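PDB 6M4K: alpha-amylase from Eisenia fetida, which probably hydrolyses internal alpha-1,4-glucosidic bonds in starch and related polysaccharides as a calcium-containing enzyme of glycoside hydrolase family 13. Local coordinates for residues A[338-350]-A[380-392]. Sequence-based numbering, arbitrary orientation.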
ATOM      1  N   GLY A 338      -9.000  -0.812   9.123  1.00 13.65           N
ATOM      2  CA  GLY A 338      -7.899  -1.400   8.395  1.00 13.97           C
ATOM      3  C   GLY A 338      -6.545  -0.849   8.792  1.00 13.45           C
ATOM      4  O   GLY A 338      -6.410   0.184   9.445  1.00 13.93           O
ATOM      5  N   HIS A 339      -5.515  -1.575   8.373  1.00 12.30           N
ATOM      6  CA  HIS A 339      -4.142  -1.103   8.481  1.00 13.40           C
ATOM      7  C   HIS A 339      -3.838  -0.251   7.254  1.00 12.12           C
ATOM      8  O   HIS A 339      -3.855  -0.762   6.129  1.00 13.17           O
ATOM      9  CB  HIS A 339      -3.185  -2.291   8.547  1.00 12.69           C
ATOM     10  CG  HIS A 339      -1.784  -1.902   8.875  1.00 13.24           C
ATOM     11  ND1 HIS A 339      -0.696  -2.708   8.616  1.00 13.13           N
ATOM     12  CD2 HIS A 339      -1.298  -0.784   9.457  1.00 13.67           C
ATOM     13  CE1 HIS A 339       0.401  -2.100   9.031  1.00 14.92           C
ATOM     14  NE2 HIS A 339       0.063  -0.931   9.549  1.00 14.39           N
ATOM     15  N   VAL A 340      -3.550   1.028   7.469  1.00 12.33           N
ATOM     16  CA  VAL A 340      -3.444   1.997   6.371  1.00 11.66           C
ATOM     17  C   VAL A 340      -2.043   2.007   5.776  1.00 11.41           C
ATOM     18  O   VAL A 340      -1.047   2.173   6.493  1.00 12.03           O
ATOM     19  CB  VAL A 340      -3.819   3.407   6.843  1.00 11.97           C
ATOM     20  CG1 VAL A 340      -3.596   4.418   5.709  1.00 13.67           C
ATOM     21  CG2 VAL A 340      -5.268   3.439   7.335  1.00 13.89           C
ATOM     22  N   ARG A 341      -1.977   1.863   4.448  1.00 12.17           N
ATOM     23  CA  ARG A 341      -0.754   2.033   3.679  1.00 12.02           C
ATOM     24  C   ARG A 341      -0.949   3.210   2.727  1.00 11.67           C
ATOM     25  O   ARG A 341      -1.968   3.290   2.030  1.00 13.40           O
ATOM     26  CB  ARG A 341      -0.454   0.761   2.879  1.00 12.34           C
ATOM     27  CG  ARG A 341       0.820   0.845   2.040  1.00 13.30           C
ATOM     28  CD  ARG A 341       1.000  -0.378   1.148  1.00 13.64           C
ATOM     29  NE  ARG A 341      -0.044  -0.451   0.127  1.00 14.73           N
ATOM     30  CZ  ARG A 341      -0.347  -1.541  -0.579  1.00 13.92           C
ATOM     31  NH1 ARG A 341       0.316  -2.669  -0.393  1.00 13.89           N
ATOM     32  NH2 ARG A 341      -1.324  -1.508  -1.484  1.00 15.33           N
ATOM     33  N   LEU A 342       0.011   4.127   2.711  1.00 11.96           N
ATOM     34  CA  LEU A 342       0.031   5.218   1.739  1.00 12.32           C
ATOM     35  C   LEU A 342       0.978   4.882   0.595  1.00 11.80           C
ATOM     36  O   LEU A 342       2.125   4.483   0.824  1.00 13.10           O
ATOM     37  CB  LEU A 342       0.513   6.519   2.386  1.00 14.28           C
ATOM     38  CG  LEU A 342      -0.186   7.011   3.651  1.00 14.73           C
ATOM     39  CD1 LEU A 342       0.259   8.427   3.989  1.00 16.24           C
ATOM     40  CD2 LEU A 342      -1.690   6.965   3.498  1.00 15.52           C
ATOM     41  N   MET A 343       0.503   5.061  -0.629  1.00 13.86           N
ATOM     42  CA  MET A 343       1.371   4.967  -1.792  1.00 12.41           C
ATOM     43  C   MET A 343       2.341   6.145  -1.821  1.00 13.92           C
ATOM     44  O   MET A 343       2.008   7.265  -1.420  1.00 14.14           O
ATOM     45  CB  MET A 343       0.490   5.003  -3.045  1.00 13.07           C
ATOM     46  CG  MET A 343       1.240   4.915  -4.366  1.00 14.91           C
ATOM     47  SD  MET A 343       2.122   3.353  -4.460  1.00 15.87           S
ATOM     48  CE  MET A 343       3.057   3.642  -5.968  1.00 14.79           C
ATOM     49  N   SER A 344       3.555   5.892  -2.297  1.00 12.63           N
ATOM     50  CA  SER A 344       4.509   6.954  -2.599  1.00 13.11           C
ATOM     51  C   SER A 344       5.049   6.702  -3.999  1.00 13.53           C
ATOM     52  O   SER A 344       5.657   5.657  -4.255  1.00 13.19           O
ATOM     53  CB  SER A 344       5.637   7.028  -1.566  1.00 14.65           C
ATOM     54  OG  SER A 344       6.301   8.280  -1.665  1.00 14.70           O
ATOM     55  N   SER A 345       4.810   7.658  -4.901  1.00 12.89           N
ATOM     56  CA  SER A 345       4.895   7.422  -6.337  1.00 12.44           C
ATOM     57  C   SER A 345       6.022   8.200  -7.004  1.00 13.18           C
ATOM     58  O   SER A 345       6.588   9.147  -6.449  1.00 13.13           O
ATOM     59  CB  SER A 345       3.594   7.860  -7.015  1.00 13.54           C
ATOM     60  OG  SER A 345       2.470   7.301  -6.367  1.00 13.43           O
ATOM     61  N   TYR A 346       6.279   7.813  -8.252  1.00 13.66           N
ATOM     62  CA  TYR A 346       7.042   8.648  -9.162  1.00 12.95           C
ATOM     63  C   TYR A 346       6.160   9.076 -10.332  1.00 14.50           C
ATOM     64  O   TYR A 346       5.174   8.426 -10.676  1.00 14.65           O
ATOM     65  CB  TYR A 346       8.309   7.937  -9.648  1.00 14.22           C
ATOM     66  CG  TYR A 346       8.114   6.636 -10.412  1.00 13.80           C
ATOM     67  CD1 TYR A 346       7.742   6.652 -11.754  1.00 14.73           C
ATOM     68  CD2 TYR A 346       8.343   5.396  -9.809  1.00 14.45           C
ATOM     69  CE1 TYR A 346       7.590   5.484 -12.466  1.00 13.89           C
ATOM     70  CE2 TYR A 346       8.196   4.217 -10.521  1.00 13.11           C
ATOM     71  CZ  TYR A 346       7.824   4.261 -11.854  1.00 12.91           C
ATOM     72  OH  TYR A 346       7.702   3.093 -12.556  1.00 14.05           O
ATOM     73  N   ASN A 347       6.552  10.184 -10.958  1.00 15.13           N
ATOM     74  CA  ASN A 347       5.860  10.690 -12.134  1.00 15.21           C
ATOM     75  C   ASN A 347       6.301   9.929 -13.379  1.00 13.55           C
ATOM     76  O   ASN A 347       7.429   9.448 -13.477  1.00 14.58           O
ATOM     77  CB  ASN A 347       6.178  12.179 -12.289  1.00 17.07           C
ATOM     78  CG  ASN A 347       5.133  12.928 -13.092  1.00 18.64           C
ATOM     79  OD1 ASN A 347       4.114  12.378 -13.490  1.00 17.59           O
ATOM     80  ND2 ASN A 347       5.386  14.214 -13.317  1.00 21.69           N
ATOM     81  N   TRP A 348       5.396   9.828 -14.337  1.00 13.90           N
ATOM     82  CA  TRP A 348       5.709   9.211 -15.615  1.00 15.13           C
ATOM     83  C   TRP A 348       4.765   9.802 -16.646  1.00 15.18           C
ATOM     84  O   TRP A 348       3.760  10.423 -16.284  1.00 14.79           O
ATOM     85  CB  TRP A 348       5.586   7.676 -15.551  1.00 15.85           C
ATOM     86  CG  TRP A 348       4.180   7.137 -15.683  1.00 13.90           C
ATOM     87  CD1 TRP A 348       3.579   6.667 -16.825  1.00 14.41           C
ATOM     88  CD2 TRP A 348       3.206   6.995 -14.634  1.00 14.15           C
ATOM     89  NE1 TRP A 348       2.295   6.246 -16.547  1.00 14.65           N
ATOM     90  CE2 TRP A 348       2.043   6.443 -15.213  1.00 14.63           C
ATOM     91  CE3 TRP A 348       3.208   7.279 -13.260  1.00 13.06           C
ATOM     92  CZ2 TRP A 348       0.899   6.173 -14.471  1.00 16.41           C
ATOM     93  CZ3 TRP A 348       2.060   7.003 -12.522  1.00 14.97           C
ATOM     94  CH2 TRP A 348       0.926   6.461 -13.136  1.00 16.24           C
ATOM     95  N   PRO A 349       5.095   9.675 -17.973  1.00 15.91           N
ATOM     96  CA  PRO A 349       4.248  10.337 -18.988  1.00 14.26           C
ATOM     97  C   PRO A 349       2.967   9.563 -19.268  1.00 16.22           C
ATOM     98  O   PRO A 349       2.755   8.992 -20.350  1.00 15.72           O
ATOM     99  CB  PRO A 349       5.184  10.397 -20.201  1.00 15.70           C
ATOM    100  CG  PRO A 349       6.013   9.164 -20.063  1.00 16.20           C
ATOM    101  CD  PRO A 349       6.282   9.040 -18.577  1.00 16.04           C
ATOM    102  N   ARG A 350       2.078   9.524 -18.268  1.00 15.87           N
ATOM    103  CA  ARG A 350       0.801   8.844 -18.434  1.00 14.28           C
ATOM    104  C   ARG A 350       0.092   9.376 -19.672  1.00 15.30           C
ATOM    105  O   ARG A 350      -0.012  10.590 -19.863  1.00 16.06           O
ATOM    106  CB  ARG A 350      -0.073   9.068 -17.192  1.00 15.78           C
ATOM    107  CG  ARG A 350      -1.354   8.228 -17.180  1.00 16.76           C
ATOM    108  CD  ARG A 350      -2.250   8.552 -15.987  1.00 16.83           C
ATOM    109  NE  ARG A 350      -2.917   9.828 -16.207  1.00 17.43           N
ATOM    110  CZ  ARG A 350      -3.930  10.290 -15.484  1.00 18.78           C
ATOM    111  NH1 ARG A 350      -4.397   9.585 -14.461  1.00 20.34           N
ATOM    112  NH2 ARG A 350      -4.488  11.456 -15.787  1.00 19.94           N
ATOM    113  N   GLY A 380       9.148  17.172  -9.550  1.00 20.07           N
ATOM    114  CA  GLY A 380       8.454  16.779 -10.756  1.00 22.18           C
ATOM    115  C   GLY A 380       8.672  15.344 -11.165  1.00 20.01           C
ATOM    116  O   GLY A 380       8.021  14.875 -12.109  1.00 23.88           O
ATOM    117  N   GLU A 381       9.598  14.640 -10.520  1.00 17.92           N
ATOM    118  CA  GLU A 381       9.863  13.239 -10.811  1.00 16.93           C
ATOM    119  C   GLU A 381       9.467  12.317  -9.672  1.00 16.40           C
ATOM    120  O   GLU A 381       8.869  11.271  -9.923  1.00 17.20           O
ATOM    121  CB  GLU A 381      11.342  13.026 -11.151  1.00 16.67           C
ATOM    122  CG  GLU A 381      11.811  13.923 -12.299  1.00 18.01           C
ATOM    123  CD  GLU A 381      13.296  13.828 -12.539  1.00 20.29           C
ATOM    124  OE1 GLU A 381      13.785  12.723 -12.839  1.00 21.14           O
ATOM    125  OE2 GLU A 381      13.978  14.874 -12.448  1.00 25.92           O
ATOM    126  N   TRP A 382       9.799  12.677  -8.433  1.00 15.44           N
ATOM    127  CA  TRP A 382       9.366  11.926  -7.261  1.00 14.51           C
ATOM    128  C   TRP A 382       8.209  12.669  -6.603  1.00 15.56           C
ATOM    129  O   TRP A 382       8.344  13.841  -6.238  1.00 16.56           O
ATOM    130  CB  TRP A 382      10.536  11.759  -6.296  1.00 16.49           C
ATOM    131  CG  TRP A 382      11.683  11.016  -6.902  1.00 14.91           C
ATOM    132  CD1 TRP A 382      12.803  11.562  -7.504  1.00 16.65           C
ATOM    133  CD2 TRP A 382      11.836   9.587  -7.002  1.00 15.33           C
ATOM    134  NE1 TRP A 382      13.629  10.558  -7.946  1.00 16.68           N
ATOM    135  CE2 TRP A 382      13.065   9.341  -7.650  1.00 16.31           C
ATOM    136  CE3 TRP A 382      11.057   8.489  -6.597  1.00 14.09           C
ATOM    137  CZ2 TRP A 382      13.533   8.051  -7.899  1.00 16.16           C
ATOM    138  CZ3 TRP A 382      11.527   7.204  -6.846  1.00 15.22           C
ATOM    139  CH2 TRP A 382      12.754   6.995  -7.489  1.00 14.46           C
ATOM    140  N   ILE A 383       7.075  11.981  -6.446  1.00 14.82           N
ATOM    141  CA  ILE A 383       5.868  12.632  -5.939  1.00 15.09           C
ATOM    142  C   ILE A 383       5.914  12.786  -4.420  1.00 13.74           C
ATOM    143  O   ILE A 383       5.503  13.816  -3.875  1.00 15.14           O
ATOM    144  CB  ILE A 383       4.621  11.856  -6.402  1.00 15.31           C
ATOM    145  CG1 ILE A 383       4.629  11.687  -7.930  1.00 15.34           C
ATOM    146  CG2 ILE A 383       3.340  12.533  -5.905  1.00 16.16           C
ATOM    147  CD1 ILE A 383       4.698  13.009  -8.729  1.00 16.84           C
ATOM    148  N   CYS A 384       6.375  11.743  -3.719  1.00 14.38           N
ATOM    149  CA  CYS A 384       6.540  11.760  -2.260  1.00 15.07           C
ATOM    150  C   CYS A 384       5.260  12.131  -1.511  1.00 13.67           C
ATOM    151  O   CYS A 384       5.264  13.001  -0.642  1.00 13.89           O
ATOM    152  CB  CYS A 384       7.692  12.669  -1.839  1.00 15.64           C
ATOM    153  SG  CYS A 384       9.295  12.144  -2.451  1.00 18.26           S
ATOM    154  N   GLU A 385       4.157  11.455  -1.853  1.00 14.13           N
ATOM    155  CA  GLU A 385       2.877  11.716  -1.188  1.00 13.62           C
ATOM    156  C   GLU A 385       2.993  11.663   0.330  1.00 12.80           C
ATOM    157  O   GLU A 385       2.303  12.398   1.040  1.00 13.54           O
ATOM    158  CB  GLU A 385       1.827  10.687  -1.631  1.00 15.44           C
ATOM    159  CG  GLU A 385       1.377  10.781  -3.086  1.00 16.25           C
ATOM    160  CD  GLU A 385       2.150   9.864  -4.011  1.00 14.27           C
ATOM    161  OE1 GLU A 385       3.394   9.811  -3.923  1.00 14.11           O
ATOM    162  OE2 GLU A 385       1.502   9.189  -4.830  1.00 15.27           O
ATOM    163  N   HIS A 386       3.817  10.754   0.851  1.00 13.67           N
ATOM    164  CA  HIS A 386       3.929  10.604   2.298  1.00 13.21           C
ATOM    165  C   HIS A 386       4.541  11.831   2.957  1.00 14.07           C
ATOM    166  O   HIS A 386       4.374  12.018   4.167  1.00 14.43           O
ATOM    167  CB  HIS A 386       4.753   9.358   2.626  1.00 14.78           C
ATOM    168  CG  HIS A 386       6.184   9.471   2.226  1.00 13.48           C
ATOM    169  ND1 HIS A 386       6.602   9.405   0.913  1.00 14.94           N
ATOM    170  CD2 HIS A 386       7.295   9.675   2.970  1.00 15.22           C
ATOM    171  CE1 HIS A 386       7.914   9.554   0.870  1.00 15.50           C
ATOM    172  NE2 HIS A 386       8.358   9.723   2.104  1.00 16.15           N
ATOM    173  N   ARG A 387       5.238  12.669   2.180  1.00 14.64           N
ATOM    174  CA  ARG A 387       5.778  13.939   2.649  1.00 15.02           C
ATOM    175  C   ARG A 387       4.861  15.132   2.398  1.00 15.97           C
ATOM    176  O   ARG A 387       5.239  16.260   2.738  1.00 16.39           O
ATOM    177  CB  ARG A 387       7.146  14.213   2.014  1.00 14.99           C
ATOM    178  CG  ARG A 387       8.290  13.326   2.481  1.00 16.00           C
ATOM    179  CD  ARG A 387       9.589  14.111   2.398  1.00 16.09           C
ATOM    180  NE  ARG A 387      10.776  13.336   2.729  1.00 17.48           N
ATOM    181  CZ  ARG A 387      11.936  13.899   3.053  1.00 22.39           C
ATOM    182  NH1 ARG A 387      12.031  15.224   3.097  1.00 23.36           N
ATOM    183  NH2 ARG A 387      12.991  13.151   3.344  1.00 20.77           N
ATOM    184  N   TRP A 388       3.685  14.940   1.805  1.00 15.27           N
ATOM    185  CA  TRP A 388       2.742  16.045   1.685  1.00 15.68           C
ATOM    186  C   TRP A 388       2.198  16.384   3.063  1.00 16.26           C
ATOM    187  O   TRP A 388       1.828  15.490   3.828  1.00 15.02           O
ATOM    188  CB  TRP A 388       1.571  15.656   0.788  1.00 16.93           C
ATOM    189  CG  TRP A 388       1.895  15.385  -0.660  1.00 15.62           C
ATOM    190  CD1 TRP A 388       3.124  15.345  -1.248  1.00 17.57           C
ATOM    191  CD2 TRP A 388       0.946  15.106  -1.693  1.00 15.57           C
ATOM    192  NE1 TRP A 388       2.998  15.061  -2.597  1.00 18.38           N
ATOM    193  CE2 TRP A 388       1.666  14.911  -2.888  1.00 17.58           C
ATOM    194  CE3 TRP A 388      -0.449  15.009  -1.720  1.00 17.22           C
ATOM    195  CZ2 TRP A 388       1.036  14.634  -4.098  1.00 18.72           C
ATOM    196  CZ3 TRP A 388      -1.072  14.725  -2.920  1.00 17.80           C
ATOM    197  CH2 TRP A 388      -0.328  14.540  -4.093  1.00 17.21           C
ATOM    198  N   ARG A 389       2.112  17.682   3.372  1.00 15.83           N
ATOM    199  CA  ARG A 389       1.637  18.090   4.691  1.00 17.76           C
ATOM    200  C   ARG A 389       0.248  17.533   4.979  1.00 16.93           C
ATOM    201  O   ARG A 389      -0.045  17.122   6.111  1.00 16.99           O
ATOM    202  CB  ARG A 389       1.634  19.620   4.819  1.00 18.73           C
ATOM    203  CG  ARG A 389       1.182  20.133   6.196  1.00 19.54           C
ATOM    204  CD  ARG A 389       0.978  21.654   6.188  1.00 21.84           C
ATOM    205  NE  ARG A 389      -0.150  21.960   5.319  1.00 21.18           N
ATOM    206  CZ  ARG A 389      -0.054  22.423   4.081  1.00 24.34           C
ATOM    207  NH1 ARG A 389       1.129  22.710   3.545  1.00 25.41           N
ATOM    208  NH2 ARG A 389      -1.170  22.600   3.378  1.00 22.69           N
ATOM    209  N   GLU A 390      -0.637  17.535   3.977  1.00 15.68           N
ATOM    210  CA  GLU A 390      -1.985  17.029   4.191  1.00 18.22           C
ATOM    211  C   GLU A 390      -1.960  15.561   4.594  1.00 17.80           C
ATOM    212  O   GLU A 390      -2.804  15.119   5.385  1.00 19.33           O
ATOM    213  CB  GLU A 390      -2.830  17.237   2.934  1.00 19.47           C
ATOM    214  CG  GLU A 390      -2.968  18.710   2.498  1.00 19.56           C
ATOM    215  CD  GLU A 390      -1.896  19.181   1.517  1.00 24.04           C
ATOM    216  OE1 GLU A 390      -0.799  18.586   1.436  1.00 21.07           O
ATOM    217  OE2 GLU A 390      -2.162  20.169   0.795  1.00 23.27           O
ATOM    218  N   MET A 391      -0.981  14.809   4.092  1.00 15.50           N
ATOM    219  CA  MET A 391      -0.837  13.405   4.465  0.70 15.39           C
ATOM    220  C   MET A 391      -0.185  13.254   5.831  1.00 14.83           C
ATOM    221  O   MET A 391      -0.736  12.608   6.718  1.00 14.78           O
ATOM    222  CB  MET A 391      -0.008  12.657   3.424  0.70 16.48           C
ATOM    223  CG  MET A 391      -0.821  12.037   2.325  0.70 17.09           C
ATOM    224  SD  MET A 391      -1.810  13.259   1.441  0.70 18.20           S
ATOM    225  CE  MET A 391      -2.309  12.309   0.008  0.70 16.06           C
ATOM    226  N   TYR A 392       1.003  13.829   6.018  1.00 14.15           N
ATOM    227  CA  TYR A 392       1.692  13.554   7.277  1.00 13.82           C
ATOM    228  C   TYR A 392       0.989  14.177   8.472  1.00 16.47           C
ATOM    229  O   TYR A 392       1.034  13.608   9.567  1.00 13.98           O
ATOM    230  CB  TYR A 392       3.195  13.844   7.220  1.00 15.36           C
ATOM    231  CG  TYR A 392       3.633  15.292   7.094  1.00 15.91           C
ATOM    232  CD1 TYR A 392       3.479  16.191   8.139  1.00 16.24           C
ATOM    233  CD2 TYR A 392       4.260  15.735   5.939  1.00 15.32           C
ATOM    234  CE1 TYR A 392       3.907  17.508   8.023  1.00 17.63           C
ATOM    235  CE2 TYR A 392       4.712  17.038   5.818  1.00 16.28           C
ATOM    236  CZ  TYR A 392       4.519  17.919   6.851  1.00 17.57           C
ATOM    237  OH  TYR A 392       4.958  19.229   6.716  1.00 20.58           O
TER
HETATM  238  O   HOH W   1       7.866   9.097  -3.954  1.00 15.59           O
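The carboxylate of Glu385 grips Ser345 with both oxygens. OE1 takes the backbone N-H of Ser345 (N to OE1 2.8 Å), 17° out of the carboxylate plane. OE2 accepts the hydroxyl of the same residue on its syn lone pair, with Ser345 OG to Glu385 OE2 at 2.6 Å. The Glu385 chain bends at chi2 (94°), which turns the carboxylate back over the end of strand 339-344, while CB packs on Met343 O. With an alanine here, the amide and hydroxyl of Ser345 would probably both lose these acceptors.

One residue earlier, Ser344 holds OG anti to its backbone nitrogen (chi1 -163°). This brings OG to the edge of the His386 ring, near its plane, and 2.8 Å from His386 ND1. Glu33 takes the other ring nitrogen, so the imidazole is held at both ends. A water ties Ser344 OG to Ser345 O and Cys384 N.

Ser345 O also receives Ile383 N at 2.9 Å. Asn347 uses two donors on successive carbonyls: its N on Glu381 O (2.8 Å) and its ND2 on Gly380 O (3.0 Å). Gly380 O lies in the plane of the Asn347 amide. The two backbone bonds, from Ile383 N and Asn347 N, flank Tyr346 and Trp382 and make the single beta bridge between them. Ile383 CG1 lies against Ser345 O and the carbonyl carbon of Tyr346, and CD1 reaches Asn347 CB. Tyr346 CB touches Trp382 CE3, while the phenol extends away to Val362 O. At the other end, in one of the two conformers of Met391, its CG meets Leu342 CD1 obliquely at 4.1 Å.

The contact joins the eighth strand of the GH13 TIM barrel, and the loop leaving it, to the disulfide-bonded turn leading into helix 389-401.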